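Isomerase/lactonizing enzyme (Agrobacterium fabrum str. C58, PDB 2NQL) belongs to the enolase superfamily, with a mandelate racemase/muconate lactonizing enzyme-type N-terminal domain and a TIM-barrel-like C-terminal domain, and binds a sodium ion. Local coordinates at residues M274-P288 and I301-H315. Residues are numbered along the deposited sequence; the frame is centred on the assembly and turned at random.
Sequences MRARIERCRIAIVQP and IGALAAEHGIDVIPH
Val286 and Asp311 join two neighbouring parallel strands of the barrel. Val286 N donates a hydrogen bond to Asp311 O at 2.9 Å, and Ile313 N donates one to Val286 O at 2.9 Å. The hydrogen bond from Asp311 N to Ala284 O is longer, 3.1 Å. Past the strands, His315 N donates a hydrogen bond to Pro288 O at 2.9 Å. Asp311 OD1 forms a salt bridge with Lys338. Water 2 donates to Ile313 O and weakly accepts from Gln287 NE2, which also bonds Glu240, a sodium ligand. Water 1 links Arg275 NH1 to Glu307 OE1, while Arg275 NE is hydrogen-bonded to His271 ND1.

Ile285 CG2 packs on Ile313 CG1 on one face of the sheet. On the other, Val286 CG1 meets Ile310 CG2 just after helix 295-308, and Val286 CG2 faces Ile301 CG2 and Ala305 CB on that helix. Met274 CG is anti to the backbone N (chi1 -179°) and the chain stays extended beyond it, which carries SD to Ile301 CG2 (3.7 Å) and CE to the backbone of Ala305. Leu304 meets the Met274 and Ile278 side chains tip to tip, and its CD2 sits over one face of the Arg275 guanidinium. Ile278 CG1 is wedged between its own N and carbonyl carbon (chi1 71°); CD1 then makes a CH-pi contact over the His308 ring, 4.0 Å from its centroid. Helix 295-308 ends in a Schellman motif at Gly309, and Ile310 follows, its CD1 touching Ile278 CG2 at 3.7 Å.

Strand 285-286, helix 295-308 and strand 311-312 form a beta-alpha-beta crossover; helix 271-278 is the neighbouring barrel helix. Beyond strand 311-312 the chain brings His315, bonded to Glu289, beside the sodium ion. Backbone bonds fix the strand register, while apolar side chains seat the helices.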
ATOM      1  N   MET A 274       4.148   8.301  -9.345  1.00 21.52           N
ATOM      2  CA  MET A 274       4.819   8.777 -10.552  1.00 26.00           C
ATOM      3  C   MET A 274       5.862   9.848 -10.225  1.00 22.56           C
ATOM      4  O   MET A 274       7.006   9.767 -10.705  1.00 26.90           O
ATOM      5  CB  MET A 274       3.805   9.320 -11.545  1.00 21.54           C
ATOM      6  CG  MET A 274       4.441   9.799 -12.833  1.00 22.90           C
ATOM      7  SD  MET A 274       3.188  10.039 -14.077  1.00 25.15           S
ATOM      8  CE  MET A 274       4.166  10.811 -15.372  1.00 25.03           C
ATOM      9  N   ARG A 275       5.464  10.824  -9.406  1.00 23.40           N
ATOM     10  CA  ARG A 275       6.363  11.909  -8.953  1.00 22.38           C
ATOM     11  C   ARG A 275       7.670  11.427  -8.357  1.00 28.21           C
ATOM     12  O   ARG A 275       8.727  11.964  -8.671  1.00 29.33           O
ATOM     13  CB  ARG A 275       5.660  12.836  -7.963  1.00 25.36           C
ATOM     14  CG  ARG A 275       4.487  13.582  -8.522  1.00 23.86           C
ATOM     15  CD  ARG A 275       3.871  14.583  -7.555  1.00 30.29           C
ATOM     16  NE  ARG A 275       2.615  15.106  -8.100  1.00 29.61           N
ATOM     17  CZ  ARG A 275       2.511  16.068  -9.018  1.00 40.87           C
ATOM     18  NH1 ARG A 275       3.594  16.665  -9.510  1.00 39.60           N
ATOM     19  NH2 ARG A 275       1.309  16.441  -9.445  1.00 35.16           N
ATOM     20  N   ALA A 276       7.606  10.398  -7.516  1.00 28.00           N
ATOM     21  CA  ALA A 276       8.802   9.790  -6.932  1.00 27.89           C
ATOM     22  C   ALA A 276       9.798   9.251  -7.961  1.00 35.31           C
ATOM     23  O   ALA A 276      11.010   9.285  -7.721  1.00 34.29           O
ATOM     24  CB  ALA A 276       8.411   8.706  -5.929  1.00 29.90           C
ATOM     25  N   ARG A 277       9.307   8.789  -9.112  1.00 27.92           N
ATOM     26  CA  ARG A 277      10.208   8.265 -10.148  1.00 27.56           C
ATOM     27  C   ARG A 277      10.698   9.323 -11.126  1.00 27.65           C
ATOM     28  O   ARG A 277      11.876   9.350 -11.457  1.00 31.64           O
ATOM     29  CB  ARG A 277       9.599   7.076 -10.913  1.00 27.90           C
ATOM     30  CG  ARG A 277       9.753   5.745 -10.218  1.00 28.84           C
ATOM     31  CD  ARG A 277       8.573   5.498  -9.312  1.00 23.17           C
ATOM     32  NE  ARG A 277       8.700   4.333  -8.458  1.00 24.50           N
ATOM     33  CZ  ARG A 277       7.964   4.143  -7.367  1.00 27.00           C
ATOM     34  NH1 ARG A 277       7.062   5.054  -7.007  1.00 23.98           N
ATOM     35  NH2 ARG A 277       8.133   3.045  -6.638  1.00 29.69           N
ATOM     36  N   ILE A 278       9.809  10.200 -11.584  1.00 27.29           N
ATOM     37  CA  ILE A 278      10.188  11.115 -12.650  1.00 26.99           C
ATOM     38  C   ILE A 278      11.054  12.268 -12.138  1.00 35.99           C
ATOM     39  O   ILE A 278      11.813  12.861 -12.905  1.00 37.68           O
ATOM     40  CB  ILE A 278       8.980  11.587 -13.498  1.00 30.52           C
ATOM     41  CG1 ILE A 278       8.089  12.559 -12.704  1.00 31.32           C
ATOM     42  CG2 ILE A 278       8.190  10.354 -14.039  1.00 25.11           C
ATOM     43  CD1 ILE A 278       7.058  13.282 -13.535  1.00 31.94           C
ATOM     44  N   GLU A 279      10.963  12.551 -10.836  1.00 37.32           N
ATOM     45  CA  GLU A 279      11.844  13.527 -10.179  1.00 37.56           C
ATOM     46  C   GLU A 279      13.316  13.082 -10.121  1.00 42.59           C
ATOM     47  O   GLU A 279      14.211  13.911  -9.970  1.00 54.18           O
ATOM     48  CB  GLU A 279      11.286  13.936  -8.799  1.00 42.40           C
ATOM     49  CG  GLU A 279      10.036  14.870  -8.885  1.00 50.20           C
ATOM     50  CD  GLU A 279       9.163  14.936  -7.608  1.00 57.95           C
ATOM     51  OE1 GLU A 279       9.470  14.272  -6.585  1.00 33.86           O
ATOM     52  OE2 GLU A 279       8.141  15.664  -7.638  1.00 43.90           O
ATOM     53  N   ARG A 280      13.555  11.779 -10.288  1.00 43.64           N
ATOM     54  CA  ARG A 280      14.894  11.188 -10.248  1.00 47.07           C
ATOM     55  C   ARG A 280      15.357  10.471 -11.529  1.00 44.88           C
ATOM     56  O   ARG A 280      16.553  10.429 -11.798  1.00 49.09           O
ATOM     57  CB  ARG A 280      14.995  10.216  -9.070  1.00 51.62           C
ATOM     58  CG  ARG A 280      15.023  10.882  -7.699  1.00 61.91           C
ATOM     59  CD  ARG A 280      15.060   9.836  -6.588  1.00 57.08           C
ATOM     60  NE  ARG A 280      16.302   9.061  -6.597  1.00 54.55           N
ATOM     61  CZ  ARG A 280      16.660   8.196  -5.649  1.00 54.64           C
ATOM     62  NH1 ARG A 280      15.871   7.981  -4.597  1.00 49.58           N
ATOM     63  NH2 ARG A 280      17.813   7.545  -5.753  1.00 44.48           N
ATOM     64  N   CYS A 281      14.426   9.874 -12.285  1.00 40.00           N
ATOM     65  CA  CYS A 281      14.767   8.953 -13.401  1.00 33.36           C
ATOM     66  C   CYS A 281      14.372   9.537 -14.762  1.00 31.13           C
ATOM     67  O   CYS A 281      13.598  10.495 -14.817  1.00 32.05           O
ATOM     68  CB  CYS A 281      14.112   7.579 -13.231  1.00 31.06           C
ATOM     69  SG  CYS A 281      14.108   6.899 -11.551  1.00 32.56           S
ATOM     70  N   ARG A 282      14.922   8.957 -15.840  1.00 30.33           N
ATOM     71  CA  ARG A 282      14.511   9.266 -17.221  1.00 31.44           C
ATOM     72  C   ARG A 282      13.469   8.274 -17.761  1.00 26.48           C
ATOM     73  O   ARG A 282      13.801   7.207 -18.284  1.00 30.24           O
ATOM     74  CB  ARG A 282      15.720   9.322 -18.156  1.00 34.47           C
ATOM     75  CG  ARG A 282      16.365  10.688 -18.208  1.00 52.42           C
ATOM     76  CD  ARG A 282      17.688  10.661 -18.942  1.00 55.21           C
ATOM     77  NE  ARG A 282      18.606  11.630 -18.350  1.00 66.83           N
ATOM     78  CZ  ARG A 282      19.927  11.607 -18.490  1.00 65.40           C
ATOM     79  NH1 ARG A 282      20.516  10.659 -19.216  1.00 59.57           N
ATOM     80  NH2 ARG A 282      20.662  12.541 -17.897  1.00 61.64           N
ATOM     81  N   ILE A 283      12.203   8.646 -17.600  1.00 29.00           N
ATOM     82  CA  ILE A 283      11.091   7.745 -17.900  1.00 28.79           C
ATOM     83  C   ILE A 283      10.518   8.193 -19.242  1.00 23.11           C
ATOM     84  O   ILE A 283      10.044   9.323 -19.391  1.00 26.51           O
ATOM     85  CB  ILE A 283       9.995   7.775 -16.764  1.00 28.82           C
ATOM     86  CG1 ILE A 283      10.565   7.349 -15.387  1.00 28.91           C
ATOM     87  CG2 ILE A 283       8.765   6.937 -17.150  1.00 22.89           C
ATOM     88  CD1 ILE A 283      11.391   6.047 -15.370  1.00 29.55           C
ATOM     89  N   ALA A 284      10.551   7.288 -20.205  1.00 25.37           N
ATOM     90  CA  ALA A 284      10.065   7.595 -21.541  1.00 26.38           C
ATOM     91  C   ALA A 284       8.558   7.377 -21.634  1.00 27.17           C
ATOM     92  O   ALA A 284       7.860   8.125 -22.320  1.00 26.68           O
ATOM     93  CB  ALA A 284      10.770   6.751 -22.540  1.00 25.55           C
ATOM     94  N   ILE A 285       8.063   6.348 -20.938  1.00 23.19           N
ATOM     95  CA  ILE A 285       6.675   5.906 -21.075  1.00 24.83           C
ATOM     96  C   ILE A 285       6.150   5.557 -19.683  1.00 22.66           C
ATOM     97  O   ILE A 285       6.827   4.868 -18.924  1.00 23.30           O
ATOM     98  CB  ILE A 285       6.575   4.646 -21.974  1.00 24.92           C
ATOM     99  CG1 ILE A 285       6.973   4.971 -23.423  1.00 24.93           C
ATOM    100  CG2 ILE A 285       5.150   4.035 -21.967  1.00 19.79           C
ATOM    101  CD1 ILE A 285       7.617   3.805 -24.121  1.00 25.73           C
ATOM    102  N   VAL A 286       4.952   6.033 -19.370  1.00 23.76           N
ATOM    103  CA  VAL A 286       4.189   5.474 -18.253  1.00 19.50           C
ATOM    104  C   VAL A 286       3.047   4.563 -18.666  1.00 20.27           C
ATOM    105  O   VAL A 286       2.381   4.776 -19.690  1.00 22.83           O
ATOM    106  CB  VAL A 286       3.741   6.523 -17.216  1.00 19.20           C
ATOM    107  CG1 VAL A 286       4.966   7.191 -16.576  1.00 23.35           C
ATOM    108  CG2 VAL A 286       2.801   7.558 -17.821  1.00 21.40           C
ATOM    109  N   GLN A 287       2.828   3.548 -17.840  1.00 20.21           N
ATOM    110  CA  GLN A 287       1.969   2.408 -18.192  1.00 19.29           C
ATOM    111  C   GLN A 287       0.907   2.151 -17.132  1.00 18.81           C
ATOM    112  O   GLN A 287       0.894   1.045 -16.554  1.00 20.94           O
ATOM    113  CB  GLN A 287       2.813   1.134 -18.382  1.00 21.10           C
ATOM    114  CG  GLN A 287       3.898   1.260 -19.464  1.00 23.36           C
ATOM    115  CD  GLN A 287       4.826   0.083 -19.471  1.00 26.09           C
ATOM    116  OE1 GLN A 287       5.495  -0.193 -18.483  1.00 26.22           O
ATOM    117  NE2 GLN A 287       4.842  -0.658 -20.578  1.00 23.66           N
ATOM    118  N   PRO A 288       0.017   3.142 -16.889  1.00 20.28           N
ATOM    119  CA  PRO A 288      -0.928   2.978 -15.795  1.00 22.24           C
ATOM    120  C   PRO A 288      -1.875   1.792 -16.017  1.00 19.74           C
ATOM    121  O   PRO A 288      -2.245   1.479 -17.151  1.00 18.27           O
ATOM    122  CB  PRO A 288      -1.714   4.297 -15.804  1.00 19.08           C
ATOM    123  CG  PRO A 288      -1.562   4.846 -17.194  1.00 21.12           C
ATOM    124  CD  PRO A 288      -0.176   4.440 -17.575  1.00 16.18           C
ATOM    125  N   ILE A 301      -2.343  11.164 -13.537  1.00 20.94           N
ATOM    126  CA  ILE A 301      -1.106  10.611 -14.083  1.00 18.67           C
ATOM    127  C   ILE A 301      -0.887  11.072 -15.550  1.00 23.40           C
ATOM    128  O   ILE A 301       0.237  11.443 -15.951  1.00 22.52           O
ATOM    129  CB  ILE A 301      -1.062   9.068 -13.926  1.00 19.45           C
ATOM    130  CG1 ILE A 301      -0.769   8.703 -12.458  1.00 19.90           C
ATOM    131  CG2 ILE A 301      -0.053   8.444 -14.858  1.00 19.52           C
ATOM    132  CD1 ILE A 301      -1.174   7.277 -12.077  1.00 20.75           C
ATOM    133  N   GLY A 302      -1.959  11.033 -16.331  1.00 20.69           N
ATOM    134  CA  GLY A 302      -1.937  11.517 -17.717  1.00 24.49           C
ATOM    135  C   GLY A 302      -1.537  12.990 -17.824  1.00 25.32           C
ATOM    136  O   GLY A 302      -0.700  13.344 -18.659  1.00 24.01           O
ATOM    137  N   ALA A 303      -2.121  13.831 -16.972  1.00 23.70           N
ATOM    138  CA  ALA A 303      -1.788  15.270 -16.905  1.00 26.71           C
ATOM    139  C   ALA A 303      -0.335  15.538 -16.500  1.00 25.31           C
ATOM    140  O   ALA A 303       0.334  16.417 -17.058  1.00 26.13           O
ATOM    141  CB  ALA A 303      -2.744  15.982 -15.951  1.00 26.29           C
ATOM    142  N   LEU A 304       0.165  14.769 -15.537  1.00 25.22           N
ATOM    143  CA  LEU A 304       1.570  14.843 -15.151  1.00 24.57           C
ATOM    144  C   LEU A 304       2.524  14.397 -16.264  1.00 26.23           C
ATOM    145  O   LEU A 304       3.599  14.989 -16.444  1.00 25.42           O
ATOM    146  CB  LEU A 304       1.831  14.058 -13.854  1.00 24.69           C
ATOM    147  CG  LEU A 304       3.244  14.194 -13.275  1.00 27.76           C
ATOM    148  CD1 LEU A 304       3.568  15.682 -12.963  1.00 24.19           C
ATOM    149  CD2 LEU A 304       3.388  13.309 -12.020  1.00 22.78           C
ATOM    150  N   ALA A 305       2.116  13.381 -17.030  1.00 23.03           N
ATOM    151  CA  ALA A 305       2.884  12.961 -18.197  1.00 24.40           C
ATOM    152  C   ALA A 305       2.972  14.076 -19.246  1.00 21.80           C
ATOM    153  O   ALA A 305       4.051  14.298 -19.821  1.00 27.01           O
ATOM    154  CB  ALA A 305       2.285  11.698 -18.812  1.00 21.97           C
ATOM    155  N   ALA A 306       1.846  14.751 -19.479  1.00 26.12           N
ATOM    156  CA  ALA A 306       1.788  15.912 -20.397  1.00 30.26           C
ATOM    157  C   ALA A 306       2.715  17.043 -19.979  1.00 34.52           C
ATOM    158  O   ALA A 306       3.364  17.664 -20.834  1.00 33.63           O
ATOM    159  CB  ALA A 306       0.348  16.424 -20.571  1.00 22.67           C
ATOM    160  N   GLU A 307       2.812  17.282 -18.672  1.00 28.57           N
ATOM    161  CA  GLU A 307       3.749  18.274 -18.121  1.00 27.05           C
ATOM    162  C   GLU A 307       5.213  18.012 -18.442  1.00 27.67           C
ATOM    163  O   GLU A 307       6.024  18.945 -18.448  1.00 35.79           O
ATOM    164  CB  GLU A 307       3.584  18.414 -16.604  1.00 34.47           C
ATOM    165  CG  GLU A 307       2.343  19.184 -16.175  1.00 49.32           C
ATOM    166  CD  GLU A 307       2.013  18.992 -14.696  1.00 68.93           C
ATOM    167  OE1 GLU A 307       2.951  18.924 -13.871  1.00 70.22           O
ATOM    168  OE2 GLU A 307       0.809  18.910 -14.361  1.00 75.22           O
ATOM    169  N   HIS A 308       5.562  16.753 -18.687  1.00 27.87           N
ATOM    170  CA  HIS A 308       6.949  16.346 -18.759  1.00 26.99           C
ATOM    171  C   HIS A 308       7.289  15.663 -20.075  1.00 27.26           C
ATOM    172  O   HIS A 308       8.392  15.125 -20.252  1.00 28.64           O
ATOM    173  CB  HIS A 308       7.300  15.498 -17.537  1.00 32.26           C
ATOM    174  CG  HIS A 308       7.337  16.292 -16.269  1.00 33.95           C
ATOM    175  ND1 HIS A 308       8.461  16.969 -15.847  1.00 38.78           N
ATOM    176  CD2 HIS A 308       6.402  16.471 -15.303  1.00 29.09           C
ATOM    177  CE1 HIS A 308       8.208  17.552 -14.687  1.00 29.63           C
ATOM    178  NE2 HIS A 308       6.966  17.265 -14.337  1.00 39.51           N
ATOM    179  N   GLY A 309       6.325  15.708 -21.001  1.00 30.70           N
ATOM    180  CA  GLY A 309       6.456  15.087 -22.309  1.00 29.60           C
ATOM    181  C   GLY A 309       6.714  13.597 -22.256  1.00 33.30           C
ATOM    182  O   GLY A 309       7.486  13.074 -23.047  1.00 30.03           O
ATOM    183  N   ILE A 310       6.085  12.918 -21.296  1.00 27.35           N
ATOM    184  CA  ILE A 310       6.217  11.469 -21.145  1.00 25.99           C
ATOM    185  C   ILE A 310       5.038  10.835 -21.891  1.00 21.08           C
ATOM    186  O   ILE A 310       3.897  11.254 -21.688  1.00 22.94           O
ATOM    187  CB  ILE A 310       6.210  11.075 -19.619  1.00 25.68           C
ATOM    188  CG1 ILE A 310       7.428  11.726 -18.923  1.00 27.37           C
ATOM    189  CG2 ILE A 310       6.231   9.528 -19.446  1.00 22.78           C
ATOM    190  CD1 ILE A 310       7.451  11.650 -17.400  1.00 25.34           C
ATOM    191  N   ASP A 311       5.318   9.853 -22.758  1.00 23.95           N
ATOM    192  CA  ASP A 311       4.256   9.088 -23.454  1.00 21.79           C
ATOM    193  C   ASP A 311       3.440   8.225 -22.481  1.00 23.47           C
ATOM    194  O   ASP A 311       3.954   7.774 -21.474  1.00 23.76           O
ATOM    195  CB  ASP A 311       4.861   8.197 -24.538  1.00 27.57           C
ATOM    196  CG  ASP A 311       5.429   9.007 -25.705  1.00 30.56           C
ATOM    197  OD1 ASP A 311       5.085  10.196 -25.835  1.00 29.60           O
ATOM    198  OD2 ASP A 311       6.212   8.452 -26.488  1.00 32.77           O
ATOM    199  N   VAL A 312       2.168   8.019 -22.791  1.00 24.68           N
ATOM    200  CA  VAL A 312       1.289   7.178 -21.972  1.00 21.83           C
ATOM    201  C   VAL A 312       0.835   5.978 -22.810  1.00 20.53           C
ATOM    202  O   VAL A 312       0.205   6.144 -23.868  1.00 24.45           O
ATOM    203  CB  VAL A 312       0.076   7.975 -21.466  1.00 23.87           C
ATOM    204  CG1 VAL A 312      -0.858   7.076 -20.650  1.00 22.51           C
ATOM    205  CG2 VAL A 312       0.539   9.210 -20.647  1.00 20.89           C
ATOM    206  N   ILE A 313       1.202   4.783 -22.356  1.00 18.76           N
ATOM    207  CA  ILE A 313       0.789   3.527 -23.002  1.00 18.29           C
ATOM    208  C   ILE A 313       0.264   2.578 -21.910  1.00 16.16           C
ATOM    209  O   ILE A 313       1.050   1.827 -21.319  1.00 20.59           O
ATOM    210  CB  ILE A 313       1.953   2.891 -23.819  1.00 21.95           C
ATOM    211  CG1 ILE A 313       2.550   3.908 -24.812  1.00 24.80           C
ATOM    212  CG2 ILE A 313       1.482   1.647 -24.569  1.00 22.47           C
ATOM    213  CD1 ILE A 313       3.772   3.423 -25.534  1.00 26.91           C
ATOM    214  N   PRO A 314      -1.042   2.675 -21.590  1.00 20.73           N
ATOM    215  CA  PRO A 314      -1.622   1.932 -20.479  1.00 20.86           C
ATOM    216  C   PRO A 314      -1.535   0.420 -20.588  1.00 22.44           C
ATOM    217  O   PRO A 314      -1.494  -0.160 -21.692  1.00 21.64           O
ATOM    218  CB  PRO A 314      -3.073   2.401 -20.453  1.00 20.88           C
ATOM    219  CG  PRO A 314      -3.035   3.765 -21.069  1.00 20.28           C
ATOM    220  CD  PRO A 314      -2.050   3.559 -22.196  1.00 22.32           C
ATOM    221  N   HIS A 315      -1.486  -0.178 -19.406  1.00 21.61           N
ATOM    222  CA  HIS A 315      -1.441  -1.607 -19.172  1.00 19.00           C
ATOM    223  C   HIS A 315      -2.836  -2.216 -19.358  1.00 17.98           C
ATOM    224  O   HIS A 315      -3.871  -1.513 -19.323  1.00 19.78           O
ATOM    225  CB  HIS A 315      -0.958  -1.753 -17.713  1.00 17.99           C
ATOM    226  CG  HIS A 315      -0.784  -3.163 -17.230  1.00 20.02           C
ATOM    227  ND1 HIS A 315      -1.669  -3.760 -16.359  1.00 20.96           N
ATOM    228  CD2 HIS A 315       0.203  -4.064 -17.433  1.00 29.68           C
ATOM    229  CE1 HIS A 315      -1.242  -4.973 -16.060  1.00 19.45           C
ATOM    230  NE2 HIS A 315      -0.102  -5.179 -16.691  1.00 25.49           N
TER
HETATM  231  O   HOH W   1       2.494  19.276 -11.050  1.00 45.23           O
HETATM  232  O   HOH W   2       1.999  -0.701 -21.682  1.00 24.73           O
HETATM  233  O   HOH W   3      -5.378   0.258 -17.757  1.00 18.09           O